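Side-chain contacts in peroxiredoxin 6 (Arenicola marina, PDB 2V2G), which probably reduces hydrogen peroxide and organic hydroperoxides to water and alcohols as a thiol-dependent peroxidase: residues Glu7-Phe12 with Gly32-His37; Glu79-Val84 with Tyr96-Asp101. The protein carries 1 engineered substitution. One frame throughout, in Å; residues are numbered along the deposited sequence.

Contact 1 (Glu7-Phe12 with Gly32-His37)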
# COMPACT_ATOMS: atom_id res chain seq x y z
N GLU A 7 12.47 5.82 8.63
CA GLU A 7 13.39 5.11 9.53
C GLU A 7 14.45 4.40 8.70
O GLU A 7 14.15 3.91 7.60
CB GLU A 7 12.67 4.03 10.33
CG GLU A 7 11.86 4.48 11.49
CD GLU A 7 11.38 3.22 12.33
OE1 GLU A 7 12.24 2.31 12.62
OE2 GLU A 7 10.21 3.24 12.74
N VAL A 8 15.67 4.31 9.26
CA VAL A 8 16.70 3.44 8.66
C VAL A 8 16.27 1.97 8.79
O VAL A 8 15.92 1.48 9.89
CB VAL A 8 18.10 3.70 9.27
CG1 VAL A 8 19.12 2.70 8.69
CG2 VAL A 8 18.49 5.15 8.93
N PHE A 9 16.21 1.28 7.64
CA PHE A 9 15.81 -0.10 7.63
C PHE A 9 16.81 -0.92 8.43
O PHE A 9 18.01 -0.67 8.39
CB PHE A 9 15.68 -0.61 6.19
CG PHE A 9 14.56 -1.63 6.05
CD1 PHE A 9 13.25 -1.22 5.95
CD2 PHE A 9 14.85 -2.99 6.02
CE1 PHE A 9 12.22 -2.14 5.88
CE2 PHE A 9 13.82 -3.93 5.91
CZ PHE A 9 12.53 -3.51 5.84
N PRO A 10 16.36 -1.88 9.23
CA PRO A 10 17.35 -2.71 9.97
C PRO A 10 18.41 -3.37 9.06
O PRO A 10 18.11 -3.92 7.97
CB PRO A 10 16.48 -3.76 10.71
CG PRO A 10 15.14 -3.59 10.17
CD PRO A 10 14.97 -2.26 9.52
N ASN A 11 19.66 -3.30 9.55
CA ASN A 11 20.81 -3.91 8.87
C ASN A 11 20.94 -5.35 9.35
O ASN A 11 21.87 -5.79 10.05
CB ASN A 11 22.07 -3.12 9.13
CG ASN A 11 23.19 -3.53 8.22
OD1 ASN A 11 23.00 -4.29 7.25
ND2 ASN A 11 24.36 -3.02 8.51
N PHE A 12 19.92 -6.11 8.93
CA PHE A 12 19.75 -7.46 9.43
C PHE A 12 20.69 -8.46 8.75
O PHE A 12 21.13 -8.22 7.60
CB PHE A 12 18.28 -7.91 9.35
CG PHE A 12 17.72 -8.00 7.96
CD1 PHE A 12 17.96 -9.10 7.17
CD2 PHE A 12 16.95 -6.96 7.44
CE1 PHE A 12 17.43 -9.21 5.89
CE2 PHE A 12 16.43 -7.05 6.13
CZ PHE A 12 16.67 -8.17 5.36
N GLY A 32 15.72 -0.36 -3.39
CA GLY A 32 15.39 -1.74 -3.13
C GLY A 32 13.94 -1.95 -2.81
O GLY A 32 13.31 -1.06 -2.28
N VAL A 33 13.46 -3.16 -3.07
CA VAL A 33 12.11 -3.58 -2.68
C VAL A 33 12.23 -4.92 -1.96
O VAL A 33 12.68 -5.90 -2.59
CB VAL A 33 11.11 -3.74 -3.88
CG1 VAL A 33 9.82 -4.43 -3.44
CG2 VAL A 33 10.82 -2.35 -4.47
N LEU A 34 11.92 -4.93 -0.67
CA LEU A 34 11.77 -6.16 0.09
C LEU A 34 10.30 -6.51 0.17
O LEU A 34 9.49 -5.67 0.57
CB LEU A 34 12.35 -6.00 1.52
CG LEU A 34 12.15 -7.09 2.55
CD1 LEU A 34 12.73 -8.36 1.99
CD2 LEU A 34 12.89 -6.71 3.88
N PHE A 35 9.93 -7.72 -0.22
CA PHE A 35 8.51 -8.11 -0.18
C PHE A 35 8.40 -9.48 0.41
O PHE A 35 9.29 -10.32 0.20
CB PHE A 35 7.88 -8.03 -1.55
CG PHE A 35 8.43 -8.93 -2.59
CD1 PHE A 35 9.63 -8.64 -3.20
CD2 PHE A 35 7.67 -10.02 -3.03
CE1 PHE A 35 10.18 -9.51 -4.21
CE2 PHE A 35 8.16 -10.84 -4.05
CZ PHE A 35 9.39 -10.57 -4.64
N SER A 36 7.38 -9.69 1.23
CA SER A 36 7.19 -10.96 1.88
C SER A 36 5.96 -11.69 1.34
O SER A 36 5.08 -11.12 0.68
CB SER A 36 7.03 -10.80 3.39
OG SER A 36 5.84 -10.08 3.68
N HIS A 37 5.90 -12.99 1.65
CA HIS A 37 4.75 -13.81 1.43
C HIS A 37 4.59 -14.87 2.53
O HIS A 37 5.54 -15.19 3.23
CB HIS A 37 4.80 -14.51 0.06
CG HIS A 37 5.90 -15.52 -0.04
ND1 HIS A 37 7.21 -15.18 -0.31
CD2 HIS A 37 5.89 -16.87 0.09
CE1 HIS A 37 7.96 -16.28 -0.29
NE2 HIS A 37 7.19 -17.32 -0.02

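Contact 2 (Glu79-Val84 with Tyr96-Asp101)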
# COMPACT_ATOMS: atom_id res chain seq x y z
N GLU A 79 13.38 -25.34 -3.91
CA GLU A 79 12.47 -26.25 -4.59
C GLU A 79 11.25 -25.52 -5.15
O GLU A 79 10.87 -25.68 -6.30
CB GLU A 79 11.98 -27.33 -3.65
CG GLU A 79 11.13 -28.38 -4.36
CD GLU A 79 10.57 -29.46 -3.45
OE1 GLU A 79 10.76 -29.39 -2.22
OE2 GLU A 79 9.90 -30.38 -3.99
N TRP A 80 10.64 -24.71 -4.31
CA TRP A 80 9.48 -23.96 -4.75
C TRP A 80 9.79 -22.97 -5.87
O TRP A 80 8.93 -22.69 -6.69
CB TRP A 80 8.86 -23.26 -3.56
CG TRP A 80 7.66 -22.43 -3.90
CD1 TRP A 80 6.52 -22.84 -4.54
CD2 TRP A 80 7.48 -21.06 -3.60
NE1 TRP A 80 5.64 -21.79 -4.62
CE2 TRP A 80 6.21 -20.68 -4.06
CE3 TRP A 80 8.28 -20.10 -2.97
CZ2 TRP A 80 5.70 -19.38 -3.92
CZ3 TRP A 80 7.77 -18.79 -2.83
CH2 TRP A 80 6.51 -18.45 -3.32
N SER A 81 11.00 -22.44 -5.91
CA SER A 81 11.37 -21.50 -6.94
C SER A 81 11.17 -22.12 -8.36
O SER A 81 10.85 -21.40 -9.30
CB SER A 81 12.81 -21.00 -6.76
OG SER A 81 12.96 -20.12 -5.67
N GLU A 82 11.32 -23.45 -8.50
CA GLU A 82 11.06 -24.11 -9.80
C GLU A 82 9.58 -24.01 -10.20
O GLU A 82 9.26 -23.90 -11.40
CB GLU A 82 11.49 -25.57 -9.74
CG GLU A 82 13.01 -25.78 -9.58
CD GLU A 82 13.85 -24.91 -10.56
OE1 GLU A 82 13.65 -25.02 -11.78
OE2 GLU A 82 14.71 -24.11 -10.11
N ASP A 83 8.68 -24.06 -9.23
CA ASP A 83 7.26 -23.87 -9.46
C ASP A 83 6.99 -22.41 -9.85
O ASP A 83 6.20 -22.14 -10.77
CB ASP A 83 6.43 -24.23 -8.22
CG ASP A 83 6.40 -25.73 -7.88
OD1 ASP A 83 6.97 -26.61 -8.61
OD2 ASP A 83 5.79 -26.01 -6.82
N VAL A 84 7.65 -21.48 -9.17
CA VAL A 84 7.52 -20.05 -9.48
C VAL A 84 7.95 -19.74 -10.93
O VAL A 84 7.27 -19.04 -11.67
CB VAL A 84 8.31 -19.16 -8.48
CG1 VAL A 84 8.25 -17.71 -8.88
CG2 VAL A 84 7.76 -19.30 -7.07
N TYR A 96 15.96 -12.93 -8.31
CA TYR A 96 16.09 -12.31 -6.98
C TYR A 96 16.26 -13.37 -5.86
O TYR A 96 15.77 -14.50 -5.99
CB TYR A 96 14.88 -11.40 -6.63
CG TYR A 96 13.54 -12.08 -6.81
CD1 TYR A 96 13.05 -12.96 -5.87
CD2 TYR A 96 12.81 -11.91 -7.98
CE1 TYR A 96 11.84 -13.66 -6.08
CE2 TYR A 96 11.57 -12.58 -8.18
CZ TYR A 96 11.12 -13.46 -7.24
OH TYR A 96 9.94 -14.14 -7.42
N PRO A 97 16.93 -12.98 -4.75
CA PRO A 97 17.04 -13.94 -3.62
C PRO A 97 15.74 -14.05 -2.80
O PRO A 97 14.89 -13.12 -2.86
CB PRO A 97 18.12 -13.32 -2.73
CG PRO A 97 18.64 -12.08 -3.45
CD PRO A 97 17.61 -11.70 -4.46
N ILE A 98 15.61 -15.14 -2.03
CA ILE A 98 14.49 -15.28 -1.07
C ILE A 98 15.10 -15.53 0.30
O ILE A 98 15.90 -16.46 0.46
CB ILE A 98 13.55 -16.45 -1.41
CG1 ILE A 98 13.19 -16.47 -2.92
CG2 ILE A 98 12.25 -16.35 -0.57
CD1 ILE A 98 12.18 -17.60 -3.34
N ILE A 99 14.79 -14.68 1.26
CA ILE A 99 15.26 -14.75 2.64
C ILE A 99 14.46 -15.79 3.42
O ILE A 99 13.21 -15.88 3.22
CB ILE A 99 15.09 -13.40 3.31
CG1 ILE A 99 16.01 -12.38 2.66
CG2 ILE A 99 15.32 -13.51 4.88
CD1 ILE A 99 15.62 -10.91 3.06
N ALA A 100 15.14 -16.55 4.28
CA ALA A 100 14.51 -17.56 5.16
C ALA A 100 14.42 -17.02 6.57
O ALA A 100 15.41 -17.09 7.26
CB ALA A 100 15.31 -18.85 5.16
N ASP A 101 13.25 -16.58 7.02
CA ASP A 101 13.07 -15.97 8.36
C ASP A 101 12.48 -16.98 9.36
O ASP A 101 11.40 -16.79 9.99
CB ASP A 101 12.17 -14.74 8.23
CG ASP A 101 12.02 -13.98 9.53
OD1 ASP A 101 13.04 -13.83 10.30
OD2 ASP A 101 10.88 -13.51 9.79

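Contact 1 (Glu7-Phe12 with Gly32-His37)
L34 pushes one methyl, CD2, against the far end of the F9 ring, with CE2 of F9 3.6 Å from CD2 of L34 and CZ of the same ring 3.8 Å from it. The two side chains cross at about a right angle, and the methyl meets the ring obliquely. With CG anti to the backbone N (chi1 173°), hence beside the carbonyl carbon, the second torsion (57° to CD1) turns CD2 anti to CA and toward the rings. The same CD2 also meets the second aromatic ring of the loop, more loosely: CE2 of F12 lies 4.2 Å from CD2 of L34. The two phenylalanines close in on each other here as well, with CE2 of F9 4.1 Å from CE2 of F12, and the leucine methyl fits where they converge. P10 packs from within the loop, its CD 3.5 Å above the plane of the F9 ring and offset toward the rim.

Residues 7-12 form a loop, tied by a hydrogen bond between the carbonyl of F9 and NE2 of H24 and by backbone bonds of E7 with L139 and F9 with K137. F23 stacks on F12 and also meets F9, while I67 packs on L34 from the adjacent strand 64-70. The loop thus lies over one face of the thioredoxin-fold sheet, just before strand 13-16.

No hydrogen bond or charge pair links the two segments. All three touching side chains are buried and apolar, so the contact rests on dispersion and the exclusion of water, while hydrogen bonds to neighbouring residues help to fix the loop backbone.

Contact 2 (Glu79-Val84 with Tyr96-Asp101)
Across the gap between strand 98-100 and helix 74-88, OG of S81 points at CD1 of I98, 3.5 Å away, and the isoleucine branch comes in at a slant. Both CB atoms point at the opposing segment. On I98 the longer branch leaves beside the backbone N and then runs fully extended (chi2 -178°), which brings its terminal methyl up to the helix. OG of S81 is also hydrogen-bonded to the carbonyl of H77, one turn back in the helix, so the serine can sit against an apolar group with its polar need met.

W80 points past the strand rather than at it, yet its indole swings round until CZ3 of W80 is 4.6 Å from CD1 of I98, a loose approach. Over the centre of one indole face stands CG2 of V84, 3.6 Å above the plane. Y96 sets out past the helix too, and only the hydroxyl end of its ring comes near: CG1 of V84 is a loose 4.2 Å from OH of Y96. That hydroxyl is spoken for, since it is hydrogen-bonded to the carbonyl of L49 in helix 43-54, the helix whose L49 and I53 also touch V84.

Another side of the helix faces the second subunit, where D83 is hydrogen-bonded to Y212 and S208 of that neighbouring chain. All four touching residues are buried. Helix packed on strand in this way is the helix-to-second-strand interface of a beta-alpha-beta unit, here strand 64-70, helix 74-88 and strand 98-100, within the thioredoxin fold of the peroxiredoxins.

Contacts 1 and 2, with centres about 17 Å apart, work on the two faces of the same sheet. Neighbouring strand residues divide the labour: I98 faces helix 74-88, while I99 turns to the loop side, its CD1 3.7 Å from CZ of F12 and 4.0 Å from CD1 of L34. On the helix side, the H37 and W80 rings join the segments, with NE2 of H37 3.2 Å from CZ3 of W80. The V84 side chain lies about 7 Å from that of S45, the engineered replacement of the predicted peroxidatic cysteine, and about 10 Å from a bound benzoic acid. The touching core of contact 1 (F9, F12, L34) lies away from this site; H37, at the far end of its strand segment, reaches S45.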